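Local coordinates for exotoxin 3 (Staphylococcus aureus, PDB 2R61), which binds the sialylated glycan sialyl-Lewis X, as a superantigen-like member of the staphylococcal/streptococcal toxin family, at residues 36-41 and 71-76; 62-67 and 191-196. All coordinates share one frame; numbering follows the deposited sequence.

Followed from the N terminus, the chain makes helix 16-25 and strand 30-33 before strand 35-41, the first half of contact 1, and, after passing through strands 46-49 and 58-61, makes the short helix 63-66. It then returns at strand 73-75 to close contact 1, a loop local to the OB-fold domain. The helix, born inside that loop, waits much longer for its partner: contact 2 closes when residues 191-196 of the beta-grasp domain arrive. The two loops therefore cross rather than nest. Contact 1 pairs strands within one domain, whereas contact 2 ties the two domains together. They meet physically where the guanidinium of Arg39 packs on Ile66, next to the tartrate that both contacts touch.

Contact 1. Residues 36-41 and 71-76; sequences TGYRYS and ARKNPG. Unlike the reference sequence in segment 71-76: Ala71 (reference Lys). With SRT (S,R meso-tartaric acid), chain D.
Gly37 and Asn74 form an antiparallel hydrogen-bonded pair in strands 36-41 and 73-75, whose axes run at 160° and approach to 4.6 Å. Gly37 N donates to Asn74 O at 3.2 Å from above the carbonyl plane, and the return bond from Asn74 N to Gly37 O is weak. The next rung is straighter: Arg39 N reaches Arg72 O at 2.9 Å, with 171° at the hydrogen. That oxygen also receives a weak bond from Asn74 ND2, while Asn74 OD1 accepts from Lys70 N. An asparagine suits this place because its amide can serve the backbone with a donor and an acceptor at once, fastening the strand to the chain that leads into it.

Tyr38 and Lys73, the neighbouring non-hydrogen-bonded pair, send their side chains to the same face of the sheet. Lys73 CG lies anti to the backbone N (chi1 165°), and the extended chain runs alongside the phenol, with CB 3.9 Å from Tyr38 CE2; further out, CE meets Thr36 CG2. The long aliphatic stem thus packs against the ring and methyl before the ammonium is reached.

In this OB-fold domain, strand 73-75 is added to the edge of strand 35-41, whose other side pairs with strand 46-49. The chain turns a corner at Gly76, whose positive phi is easily adopted by a glycine; a water joins its N to Thr36 OG1.

Arg39 points toward segment 71-76. Its CG passes Asn74 ND2 at 3.9 Å, and a bend at chi3 turns one face of the guanidinium to Ala71 O. NH1 donates to both oxygens of one tartrate carboxylate, a natural role for arginine: O1 lies at the edge, in the guanidinium plane, 2.8 Å from NH1, and O11 accepts from the same nitrogen at 3.1 Å.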
loop_
_atom_site.group_PDB
_atom_site.type_symbol
_atom_site.label_atom_id
_atom_site.label_comp_id
_atom_site.label_asym_id
_atom_site.label_seq_id
_atom_site.Cartn_x
_atom_site.Cartn_y
_atom_site.Cartn_z
ATOM N N THR A 36 -18.161 5.740 -4.958
ATOM C CA THR A 36 -19.143 4.665 -5.015
ATOM C C THR A 36 -18.666 3.629 -6.008
ATOM O O THR A 36 -18.506 3.957 -7.193
ATOM C CB THR A 36 -20.511 5.203 -5.535
ATOM O OG1 THR A 36 -21.010 6.158 -4.611
ATOM C CG2 THR A 36 -21.547 4.108 -5.646
ATOM N N GLY A 37 -18.486 2.384 -5.551
ATOM C CA GLY A 37 -18.133 1.280 -6.451
ATOM C C GLY A 37 -19.217 0.236 -6.602
ATOM O O GLY A 37 -20.001 0.018 -5.685
ATOM N N TYR A 38 -19.243 -0.439 -7.748
ATOM C CA TYR A 38 -20.286 -1.427 -8.078
ATOM C C TYR A 38 -19.674 -2.801 -8.227
ATOM O O TYR A 38 -18.673 -2.959 -8.916
ATOM C CB TYR A 38 -21.017 -1.034 -9.385
ATOM C CG TYR A 38 -21.755 0.275 -9.236
ATOM C CD1 TYR A 38 -21.054 1.473 -9.268
ATOM C CD2 TYR A 38 -23.138 0.319 -8.986
ATOM C CE1 TYR A 38 -21.691 2.681 -9.082
ATOM C CE2 TYR A 38 -23.794 1.530 -8.799
ATOM C CZ TYR A 38 -23.052 2.713 -8.850
ATOM O OH TYR A 38 -23.606 3.964 -8.675
ATOM N N ARG A 39 -20.267 -3.793 -7.580
ATOM C CA ARG A 39 -19.808 -5.177 -7.718
ATOM C C ARG A 39 -20.158 -5.827 -9.083
ATOM O O ARG A 39 -21.238 -5.606 -9.691
ATOM C CB ARG A 39 -20.214 -6.021 -6.494
ATOM C CG ARG A 39 -19.649 -5.382 -5.222
ATOM C CD ARG A 39 -19.357 -6.333 -4.096
ATOM N NE ARG A 39 -19.134 -7.703 -4.536
ATOM C CZ ARG A 39 -19.668 -8.745 -3.911
ATOM N NH1 ARG A 39 -20.445 -8.535 -2.853
ATOM N NH2 ARG A 39 -19.446 -9.987 -4.334
ATOM N N TYR A 40 -19.193 -6.613 -9.554
ATOM C CA TYR A 40 -19.184 -7.178 -10.888
ATOM C C TYR A 40 -18.250 -8.383 -10.806
ATOM O O TYR A 40 -17.133 -8.247 -10.312
ATOM C CB TYR A 40 -18.675 -6.125 -11.900
ATOM C CG TYR A 40 -18.484 -6.589 -13.345
ATOM C CD1 TYR A 40 -19.591 -6.924 -14.170
ATOM C CD2 TYR A 40 -17.195 -6.653 -13.906
ATOM C CE1 TYR A 40 -19.405 -7.331 -15.509
ATOM C CE2 TYR A 40 -17.000 -7.065 -15.237
ATOM C CZ TYR A 40 -18.098 -7.396 -16.030
ATOM O OH TYR A 40 -17.866 -7.792 -17.334
ATOM N N SER A 41 -18.748 -9.558 -11.221
ATOM C CA SER A 41 -17.921 -10.757 -11.421
ATOM C C SER A 41 -17.927 -11.134 -12.896
ATOM O O SER A 41 -18.944 -10.950 -13.572
ATOM C CB SER A 41 -18.434 -11.922 -10.601
ATOM O OG SER A 41 -18.575 -11.512 -9.270
ATOM N N ALA A 71 -24.227 -6.665 -1.615
ATOM C CA ALA A 71 -24.711 -7.369 -2.818
ATOM C C ALA A 71 -24.194 -6.710 -4.133
ATOM O O ALA A 71 -23.660 -7.427 -5.008
ATOM C CB ALA A 71 -26.234 -7.465 -2.812
ATOM N N ARG A 72 -24.309 -5.365 -4.246
ATOM C CA ARG A 72 -24.009 -4.652 -5.512
ATOM C C ARG A 72 -23.481 -3.204 -5.432
ATOM O O ARG A 72 -22.336 -2.979 -5.781
ATOM C CB ARG A 72 -25.171 -4.757 -6.511
ATOM C CG ARG A 72 -24.692 -4.901 -7.949
ATOM C CD ARG A 72 -25.767 -5.579 -8.790
ATOM N NE ARG A 72 -25.761 -5.056 -10.156
ATOM C CZ ARG A 72 -26.784 -5.122 -11.017
ATOM N NH1 ARG A 72 -27.933 -5.702 -10.679
ATOM N NH2 ARG A 72 -26.664 -4.599 -12.234
ATOM N N LYS A 73 -24.280 -2.224 -5.015
ATOM C CA LYS A 73 -23.783 -0.822 -4.921
ATOM C C LYS A 73 -23.240 -0.485 -3.550
ATOM O O LYS A 73 -23.843 -0.832 -2.542
ATOM C CB LYS A 73 -24.842 0.202 -5.310
ATOM C CG LYS A 73 -24.509 1.614 -4.903
ATOM C CD LYS A 73 -25.568 2.566 -5.395
ATOM C CE LYS A 73 -25.299 3.952 -4.867
ATOM N NZ LYS A 73 -26.423 4.841 -5.274
ATOM N N ASN A 74 -22.117 0.234 -3.542
ATOM C CA ASN A 74 -21.245 0.396 -2.386
ATOM C C ASN A 74 -20.685 1.823 -2.200
ATOM O O ASN A 74 -19.511 2.069 -2.555
ATOM C CB ASN A 74 -20.059 -0.557 -2.547
ATOM C CG ASN A 74 -20.326 -1.937 -1.991
ATOM O OD1 ASN A 74 -19.864 -2.255 -0.894
ATOM N ND2 ASN A 74 -21.032 -2.776 -2.744
ATOM N N PRO A 75 -21.479 2.757 -1.614
ATOM C CA PRO A 75 -20.956 4.135 -1.495
ATOM C C PRO A 75 -19.851 4.256 -0.461
ATOM O O PRO A 75 -19.573 3.306 0.266
ATOM C CB PRO A 75 -22.176 4.958 -1.049
ATOM C CG PRO A 75 -23.166 3.984 -0.522
ATOM C CD PRO A 75 -22.829 2.608 -1.041
ATOM N N GLY A 76 -19.209 5.418 -0.434
ATOM C CA GLY A 76 -18.374 5.822 0.676
ATOM C C GLY A 76 -17.100 5.040 0.827
ATOM O O GLY A 76 -16.612 4.834 1.956
HETATM O O1 SRT D . -21.523 -9.672 -0.478
HETATM O O11 SRT D . -21.859 -11.218 -2.005
HETATM C C1 SRT D . -21.969 -10.790 -0.830
HETATM C C2 SRT D . -22.640 -11.669 0.198
HETATM O O2 SRT D . -21.881 -12.877 0.344
HETATM C C3 SRT D . -22.714 -11.074 1.616
HETATM O O3 SRT D . -22.768 -9.626 1.599
HETATM C C4 SRT D . -23.875 -11.690 2.388
HETATM O O4 SRT D . -24.473 -12.702 1.926
HETATM O O41 SRT D . -24.194 -11.176 3.490
HETATM O O HOH W 1 -19.806 7.583 -2.265
#

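Contact 2. Residues 62-67 and 191-196; sequences FGKDIE and MSDVID. With SRT (S,R meso-tartaric acid), chain D; SIA (N-acetyl-alpha-neuraminic acid), chain B.
Asp193 meets Lys64 with one carboxylate oxygen and the bound sialic acid with the other. Its CB starts away from helix 63-66 and lies 4.1 Å from sialic acid O9. Beyond CG the branches part: OD1 forms a rather long salt bridge with Lys64 NZ, at 3.5 Å, with the end of the lysine's methylene chain also beside it, and OD2 accepts a hydrogen bond from O9 at 2.6 Å. Lysine suits its position because a flexible chain, bent at chi4, can carry charge from the helix across to the loop.

Deeper in, Ser192 OG donates to Asp65 OD2 at 2.7 Å, on the syn side and 25° out of the carboxylate plane. The same oxygen takes Phe62 N on its anti lone pair, at 3.0 Å. Phe62 is the helix N-cap and Asp65 the N3 residue, so this is the side-chain-to-N-cap half of a capping box. The Phe62 ring lies beside the hydroxyl.

Arg68 extends the network, bridging Asp65 OD1 and Ser192 O. Two donors on one buried oxygen fix the turn of the Asp65 carboxylate at the domain interface, and the charge of Lys64 may steady Asp193 in position to receive the sugar hydroxyl.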
loop_
_atom_site.group_PDB
_atom_site.type_symbol
_atom_site.label_atom_id
_atom_site.label_comp_id
_atom_site.label_asym_id
_atom_site.label_seq_id
_atom_site.Cartn_x
_atom_site.Cartn_y
_atom_site.Cartn_z
ATOM N N PHE A 62 -10.860 -9.366 -3.473
ATOM C CA PHE A 62 -10.592 -10.694 -2.936
ATOM C C PHE A 62 -11.700 -11.195 -2.021
ATOM O O PHE A 62 -12.674 -10.470 -1.769
ATOM C CB PHE A 62 -9.241 -10.717 -2.238
ATOM C CG PHE A 62 -8.082 -10.442 -3.155
ATOM C CD1 PHE A 62 -7.689 -9.122 -3.440
ATOM C CD2 PHE A 62 -7.372 -11.488 -3.726
ATOM C CE1 PHE A 62 -6.612 -8.862 -4.282
ATOM C CE2 PHE A 62 -6.299 -11.235 -4.580
ATOM C CZ PHE A 62 -5.912 -9.925 -4.854
ATOM N N GLY A 63 -11.578 -12.451 -1.583
ATOM C CA GLY A 63 -12.562 -13.058 -0.716
ATOM C C GLY A 63 -12.869 -12.212 0.508
ATOM O O GLY A 63 -14.053 -11.985 0.819
ATOM N N LYS A 64 -11.819 -11.732 1.183
ATOM C CA LYS A 64 -11.963 -10.948 2.410
ATOM C C LYS A 64 -12.618 -9.598 2.154
ATOM O O LYS A 64 -13.125 -8.962 3.092
ATOM C CB LYS A 64 -10.626 -10.762 3.125
ATOM C CG LYS A 64 -9.392 -10.713 2.238
ATOM C CD LYS A 64 -8.187 -10.330 3.076
ATOM C CE LYS A 64 -6.860 -10.756 2.462
ATOM N NZ LYS A 64 -6.350 -12.076 2.951
ATOM N N ASP A 65 -12.604 -9.151 0.900
ATOM C CA ASP A 65 -13.240 -7.891 0.548
ATOM C C ASP A 65 -14.746 -8.103 0.476
ATOM O O ASP A 65 -15.533 -7.328 1.042
ATOM C CB ASP A 65 -12.744 -7.392 -0.794
ATOM C CG ASP A 65 -11.381 -6.767 -0.718
ATOM O OD1 ASP A 65 -11.169 -5.961 0.189
ATOM O OD2 ASP A 65 -10.504 -7.056 -1.558
ATOM N N ILE A 66 -15.152 -9.161 -0.223
ATOM C CA ILE A 66 -16.534 -9.540 -0.281
ATOM C C ILE A 66 -17.181 -9.575 1.102
ATOM O O ILE A 66 -18.274 -9.057 1.271
ATOM C CB ILE A 66 -16.694 -10.851 -1.000
ATOM C CG1 ILE A 66 -16.140 -10.713 -2.424
ATOM C CG2 ILE A 66 -18.167 -11.241 -1.022
ATOM C CD1 ILE A 66 -16.340 -11.958 -3.320
ATOM N N GLU A 67 -16.509 -10.144 2.098
ATOM C CA GLU A 67 -17.132 -10.293 3.409
ATOM C C GLU A 67 -17.506 -8.948 4.051
ATOM O O GLU A 67 -18.202 -8.925 5.057
ATOM C CB GLU A 67 -16.268 -11.142 4.347
ATOM C CG GLU A 67 -15.931 -12.555 3.832
ATOM C CD GLU A 67 -17.069 -13.620 4.000
ATOM O OE1 GLU A 67 -18.263 -13.330 3.681
ATOM O OE2 GLU A 67 -16.752 -14.769 4.438
ATOM N N MET A 191 -2.918 -7.216 -0.202
ATOM C CA MET A 191 -3.254 -5.838 -0.596
ATOM C C MET A 191 -4.678 -5.413 -0.121
ATOM O O MET A 191 -5.044 -4.211 -0.162
ATOM C CB MET A 191 -3.088 -5.670 -2.096
ATOM C CG MET A 191 -1.663 -5.584 -2.508
ATOM S SD MET A 191 -1.450 -5.611 -4.298
ATOM C CE MET A 191 0.340 -5.481 -4.401
ATOM N N SER A 192 -5.451 -6.420 0.328
ATOM C CA SER A 192 -6.756 -6.242 0.922
ATOM C C SER A 192 -6.739 -6.316 2.460
ATOM O O SER A 192 -7.784 -6.199 3.076
ATOM C CB SER A 192 -7.709 -7.277 0.345
ATOM O OG SER A 192 -7.892 -7.013 -1.028
ATOM N N ASP A 193 -5.573 -6.504 3.088
ATOM C CA ASP A 193 -5.514 -6.513 4.563
ATOM C C ASP A 193 -5.585 -5.083 5.043
ATOM O O ASP A 193 -4.876 -4.233 4.547
ATOM C CB ASP A 193 -4.268 -7.194 5.080
ATOM C CG ASP A 193 -4.267 -8.682 4.831
ATOM O OD1 ASP A 193 -5.341 -9.328 4.807
ATOM O OD2 ASP A 193 -3.169 -9.238 4.655
ATOM N N VAL A 194 -6.456 -4.813 6.000
ATOM C CA VAL A 194 -6.744 -3.446 6.445
ATOM C C VAL A 194 -6.394 -3.365 7.924
ATOM O O VAL A 194 -6.781 -4.256 8.680
ATOM C CB VAL A 194 -8.261 -3.145 6.252
ATOM C CG1 VAL A 194 -8.676 -1.894 6.995
ATOM C CG2 VAL A 194 -8.646 -3.103 4.734
ATOM N N ILE A 195 -5.659 -2.330 8.342
ATOM C CA ILE A 195 -5.338 -2.125 9.764
ATOM C C ILE A 195 -5.887 -0.783 10.219
ATOM O O ILE A 195 -6.281 0.044 9.388
ATOM C CB ILE A 195 -3.826 -2.245 10.040
ATOM C CG1 ILE A 195 -3.040 -1.085 9.411
ATOM C CG2 ILE A 195 -3.343 -3.548 9.498
ATOM C CD1 ILE A 195 -1.505 -1.200 9.465
ATOM N N ASP A 196 -5.930 -0.564 11.528
ATOM C CA ASP A 196 -6.513 0.641 12.111
ATOM C C ASP A 196 -5.456 1.757 12.130
ATOM O O ASP A 196 -4.527 1.704 12.931
ATOM C CB ASP A 196 -7.000 0.300 13.531
ATOM C CG ASP A 196 -7.816 1.407 14.176
ATOM O OD1 ASP A 196 -7.567 2.595 13.892
ATOM O OD2 ASP A 196 -8.716 1.092 14.994
HETATM O O1 SRT D . -21.523 -9.672 -0.478
HETATM O O11 SRT D . -21.859 -11.218 -2.005
HETATM C C1 SRT D . -21.969 -10.790 -0.830
HETATM C C2 SRT D . -22.640 -11.669 0.198
HETATM O O2 SRT D . -21.881 -12.877 0.344
HETATM C C3 SRT D . -22.714 -11.074 1.616
HETATM O O3 SRT D . -22.768 -9.626 1.599
HETATM C C4 SRT D . -23.875 -11.690 2.388
HETATM O O4 SRT D . -24.473 -12.702 1.926
HETATM O O41 SRT D . -24.194 -11.176 3.490
HETATM C C1 SIA B . 4.171 -10.258 9.462
HETATM C C2 SIA B . 3.337 -11.506 9.805
HETATM C C3 SIA B . 3.385 -11.903 11.282
HETATM C C4 SIA B . 2.464 -11.040 12.121
HETATM C C5 SIA B . 1.046 -10.911 11.550
HETATM C C6 SIA B . 1.152 -10.431 10.115
HETATM C C7 SIA B . -0.199 -10.252 9.417
HETATM C C8 SIA B . 0.083 -9.902 7.965
HETATM C C9 SIA B . -1.175 -9.487 7.190
HETATM C C10 SIA B . -0.626 -9.815 13.077
HETATM C C11 SIA B . -1.385 -11.085 13.124
HETATM N N5 SIA B . 0.484 -9.799 12.316
HETATM O O1A SIA B . 3.747 -9.412 8.629
HETATM O O1B SIA B . 5.311 -10.123 9.966
HETATM O O4 SIA B . 2.331 -11.579 13.443
HETATM O O6 SIA B . 1.961 -11.351 9.377
HETATM O O7 SIA B . -1.090 -11.383 9.505
HETATM O O8 SIA B . 1.079 -8.863 7.979
HETATM O O9 SIA B . -0.799 -9.288 5.809
HETATM O O10 SIA B . -1.016 -8.812 13.698
#